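Local coordinates for tail spike protein (Acinetobacter phage vB_AbaP_AS12, PDB 6EU4) that probably recognises and degrades the capsular polysaccharide of its Acinetobacter baumannii host, serving as the trimeric adsorption spike of the phage tail, at residues 16-28 / 35-47. Numbering follows the deposited sequence. Where two conformers were deposited one is given.
Sequences VDVKIVNTVADLE and GMVAYVKGYYQPT
The chi1 of Val24, -61°, puts CG1 anti to the carbonyl carbon and leaves CG2 between the backbone N and the carbonyl carbon, while the Tyr43 ring leaves with CG anti to the backbone N (chi1 -165°); the methyl thereby sits over the ring centre, 3.5 Å from CG2 to the centroid, a CH-pi contact. A valine suits this place because its other branch, CG1, meets Val40 CG1, and the tyrosine reaches further to bond Gly73 through its hydroxyl. Ahead of this junction in the chain, strands 19-21 and 37-40 pair in parallel. Lys19 N donates to Val37 O, and Tyr39 N returns to Lys19 O at 2.8 Å; Val21 N to Tyr39 O and Lys41 N to Val21 O continue the ladder. On one face the small Ala38 leaves room for Val21, CB to CG2 3.8 Å, beside Val40; on the other, Ile20 CG2 presses against Lys41 CE at 3.5 Å. Lys41, extended beyond CG, lies alongside Asn22 and gives NZ to OD1 at 2.8 Å, tilted 31° from the amide carbonyl plane. Its strongest polar partner is Gly35 O of the second subunit. Past the strands, Val24 N reaches Tyr43 O at 3.3 Å, and one water bridges Asn22 O to Tyr44 O. With two neutral oxygens around its ammonium, Lys41 probably keeps its charge. Strand 19-21 is outermost in its chain's sheet, and the NZ bonds tie this pair to a neighbouring subunit.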
# COMPACT_ATOMS: atom_id res chain seq x y z
N VAL A 16 17.92 -39.23 -49.48
CA VAL A 16 18.13 -39.87 -48.18
C VAL A 16 17.07 -39.43 -47.17
O VAL A 16 16.78 -38.24 -47.02
CB VAL A 16 19.54 -39.59 -47.65
CG1 VAL A 16 19.70 -38.11 -47.28
CG2 VAL A 16 19.85 -40.49 -46.45
N ASP A 17 16.50 -40.40 -46.47
CA ASP A 17 15.32 -40.20 -45.63
C ASP A 17 15.70 -40.17 -44.16
O ASP A 17 16.81 -40.55 -43.77
CB ASP A 17 14.30 -41.31 -45.88
CG ASP A 17 13.87 -41.40 -47.33
OD1 ASP A 17 14.20 -40.47 -48.11
OD2 ASP A 17 13.22 -42.40 -47.69
N VAL A 18 14.75 -39.73 -43.34
CA VAL A 18 14.91 -39.77 -41.89
C VAL A 18 14.69 -41.20 -41.41
O VAL A 18 13.64 -41.80 -41.68
CB VAL A 18 13.93 -38.80 -41.21
CG1 VAL A 18 14.08 -38.87 -39.70
CG2 VAL A 18 14.14 -37.38 -41.71
N LYS A 19 15.67 -41.74 -40.69
CA LYS A 19 15.63 -43.11 -40.19
C LYS A 19 14.98 -43.14 -38.82
O LYS A 19 15.26 -42.29 -37.97
CB LYS A 19 17.03 -43.70 -40.11
CG LYS A 19 17.08 -45.07 -39.42
CD LYS A 19 18.46 -45.72 -39.50
CE LYS A 19 18.42 -47.22 -39.17
NZ LYS A 19 17.34 -47.96 -39.90
N ILE A 20 14.13 -44.16 -38.59
CA ILE A 20 13.46 -44.34 -37.30
C ILE A 20 14.36 -45.16 -36.38
O ILE A 20 14.96 -46.15 -36.80
CB ILE A 20 12.10 -45.04 -37.49
CG1 ILE A 20 11.14 -44.17 -38.29
CG2 ILE A 20 11.49 -45.39 -36.14
CD1 ILE A 20 9.94 -44.97 -38.81
N VAL A 21 14.41 -44.76 -35.12
CA VAL A 21 15.14 -45.46 -34.07
C VAL A 21 14.19 -45.60 -32.88
O VAL A 21 13.50 -44.64 -32.53
CB VAL A 21 16.42 -44.69 -33.68
CG1 VAL A 21 17.12 -45.33 -32.49
CG2 VAL A 21 17.36 -44.59 -34.90
N ASN A 22 14.14 -46.78 -32.27
CA ASN A 22 13.15 -46.99 -31.21
C ASN A 22 13.51 -46.20 -29.95
O ASN A 22 12.67 -45.48 -29.40
CB ASN A 22 13.02 -48.48 -30.89
CG ASN A 22 12.30 -49.25 -31.99
OD1 ASN A 22 11.54 -48.68 -32.78
ND2 ASN A 22 12.55 -50.54 -32.05
N THR A 23 14.76 -46.33 -29.48
CA THR A 23 15.20 -45.78 -28.20
C THR A 23 16.59 -45.18 -28.37
O THR A 23 17.29 -45.46 -29.34
CB THR A 23 15.28 -46.86 -27.11
OG1 THR A 23 16.37 -47.74 -27.40
CG2 THR A 23 14.00 -47.66 -27.04
N VAL A 24 17.01 -44.35 -27.40
CA VAL A 24 18.36 -43.81 -27.51
C VAL A 24 19.41 -44.90 -27.31
O VAL A 24 20.54 -44.76 -27.79
CB VAL A 24 18.60 -42.64 -26.53
CG1 VAL A 24 17.65 -41.50 -26.85
CG2 VAL A 24 18.47 -43.09 -25.09
N ALA A 25 19.07 -46.00 -26.62
CA ALA A 25 20.03 -47.10 -26.47
C ALA A 25 20.31 -47.77 -27.81
O ALA A 25 21.36 -48.42 -27.97
CB ALA A 25 19.50 -48.14 -25.49
N ASP A 26 19.40 -47.65 -28.77
CA ASP A 26 19.62 -48.24 -30.08
C ASP A 26 20.56 -47.42 -30.96
O ASP A 26 20.99 -47.92 -32.01
CB ASP A 26 18.28 -48.43 -30.79
CG ASP A 26 17.40 -49.45 -30.10
OD1 ASP A 26 17.94 -50.48 -29.64
OD2 ASP A 26 16.18 -49.21 -30.01
N LEU A 27 20.90 -46.20 -30.55
CA LEU A 27 21.82 -45.38 -31.32
C LEU A 27 23.22 -45.99 -31.35
O LEU A 27 23.88 -45.99 -32.40
CB LEU A 27 21.87 -43.96 -30.76
CG LEU A 27 20.57 -43.14 -30.89
CD1 LEU A 27 20.66 -41.83 -30.13
CD2 LEU A 27 20.24 -42.87 -32.35
N GLU A 28 23.69 -46.53 -30.23
CA GLU A 28 25.07 -47.04 -30.16
C GLU A 28 25.37 -48.03 -31.28
O GLU A 28 26.50 -48.07 -31.79
CB GLU A 28 25.32 -47.72 -28.81
CG GLU A 28 26.78 -48.16 -28.62
CD GLU A 28 27.00 -49.03 -27.40
OE1 GLU A 28 28.18 -49.24 -27.03
OE2 GLU A 28 26.01 -49.50 -26.80
N GLY A 35 26.31 -36.73 -40.62
CA GLY A 35 25.19 -35.90 -41.02
C GLY A 35 23.86 -36.61 -41.19
O GLY A 35 22.88 -35.95 -41.56
N MSE A 36 23.80 -37.92 -40.95
CA MSE A 36 22.55 -38.67 -41.01
C MSE A 36 21.54 -38.14 -39.98
O MSE A 36 21.92 -37.70 -38.90
CB MSE A 36 22.85 -40.16 -40.75
CG MSE A 36 21.66 -41.11 -40.79
SE MSE A 36 22.22 -43.00 -40.76
CE MSE A 36 23.00 -43.11 -42.54
N VAL A 37 20.24 -38.19 -40.31
CA VAL A 37 19.18 -37.74 -39.42
C VAL A 37 18.33 -38.94 -39.02
O VAL A 37 17.88 -39.70 -39.88
CB VAL A 37 18.30 -36.66 -40.06
CG1 VAL A 37 17.24 -36.17 -39.07
CG2 VAL A 37 19.13 -35.50 -40.59
N ALA A 38 18.10 -39.08 -37.71
CA ALA A 38 17.24 -40.11 -37.16
C ALA A 38 16.14 -39.47 -36.32
O ALA A 38 16.32 -38.38 -35.76
CB ALA A 38 18.03 -41.09 -36.29
N TYR A 39 15.00 -40.15 -36.25
CA TYR A 39 13.92 -39.80 -35.35
C TYR A 39 13.82 -40.88 -34.28
O TYR A 39 13.56 -42.04 -34.60
CB TYR A 39 12.59 -39.67 -36.09
CG TYR A 39 11.45 -39.27 -35.18
CD1 TYR A 39 11.26 -37.95 -34.81
CD2 TYR A 39 10.57 -40.22 -34.67
CE1 TYR A 39 10.22 -37.57 -33.96
CE2 TYR A 39 9.53 -39.86 -33.84
CZ TYR A 39 9.36 -38.54 -33.49
OH TYR A 39 8.33 -38.19 -32.66
N VAL A 40 14.03 -40.50 -33.02
CA VAL A 40 13.95 -41.43 -31.90
C VAL A 40 12.55 -41.36 -31.31
O VAL A 40 12.07 -40.28 -30.93
CB VAL A 40 15.01 -41.11 -30.83
CG1 VAL A 40 14.90 -42.08 -29.65
CG2 VAL A 40 16.42 -41.17 -31.43
N LYS A 41 11.88 -42.52 -31.23
CA LYS A 41 10.49 -42.56 -30.78
C LYS A 41 10.38 -42.10 -29.33
O LYS A 41 9.51 -41.28 -28.99
CB LYS A 41 9.93 -43.97 -30.92
CG LYS A 41 9.91 -44.51 -32.32
CD LYS A 41 9.29 -45.91 -32.32
CE LYS A 41 9.45 -46.62 -33.62
NZ LYS A 41 8.92 -48.02 -33.54
N GLY A 42 11.23 -42.63 -28.46
CA GLY A 42 11.23 -42.24 -27.07
C GLY A 42 12.57 -42.58 -26.47
O GLY A 42 13.33 -43.38 -27.02
N TYR A 43 12.88 -41.94 -25.34
CA TYR A 43 14.17 -42.20 -24.70
C TYR A 43 14.26 -43.67 -24.31
O TYR A 43 15.26 -44.35 -24.61
CB TYR A 43 14.35 -41.29 -23.47
CG TYR A 43 15.78 -41.23 -22.97
CD1 TYR A 43 16.31 -42.26 -22.21
CD2 TYR A 43 16.60 -40.14 -23.26
CE1 TYR A 43 17.61 -42.23 -21.75
CE2 TYR A 43 17.91 -40.09 -22.80
CZ TYR A 43 18.41 -41.14 -22.04
OH TYR A 43 19.70 -41.12 -21.57
N TYR A 44 13.21 -44.18 -23.67
CA TYR A 44 13.07 -45.57 -23.31
C TYR A 44 11.92 -46.20 -24.09
O TYR A 44 11.04 -45.50 -24.61
CB TYR A 44 12.79 -45.72 -21.81
CG TYR A 44 13.81 -45.09 -20.89
CD1 TYR A 44 15.07 -45.66 -20.73
CD2 TYR A 44 13.51 -43.96 -20.14
CE1 TYR A 44 16.01 -45.10 -19.89
CE2 TYR A 44 14.44 -43.39 -19.30
CZ TYR A 44 15.68 -43.97 -19.17
OH TYR A 44 16.61 -43.42 -18.32
N GLN A 45 11.92 -47.52 -24.15
CA GLN A 45 10.72 -48.23 -24.59
C GLN A 45 9.60 -47.98 -23.58
O GLN A 45 9.84 -48.07 -22.37
CB GLN A 45 10.99 -49.73 -24.71
CG GLN A 45 9.84 -50.51 -25.34
CD GLN A 45 10.18 -51.95 -25.60
OE1 GLN A 45 11.30 -52.27 -26.01
NE2 GLN A 45 9.22 -52.84 -25.37
N PRO A 46 8.39 -47.66 -24.02
CA PRO A 46 7.29 -47.50 -23.04
C PRO A 46 7.00 -48.82 -22.34
O PRO A 46 7.05 -49.89 -22.95
CB PRO A 46 6.11 -47.05 -23.90
CG PRO A 46 6.71 -46.54 -25.18
CD PRO A 46 7.96 -47.34 -25.39
N THR A 47 6.68 -48.74 -21.04
CA THR A 47 6.24 -49.92 -20.30
C THR A 47 4.72 -49.98 -20.13
O THR A 47 4.21 -51.02 -19.71
CB THR A 47 6.88 -49.96 -18.90
OG1 THR A 47 6.57 -48.77 -18.17
CG2 THR A 47 8.39 -50.11 -19.01
O HOH W 1 10.63 -45.82 -27.45
O HOH W 2 17.21 -46.17 -24.08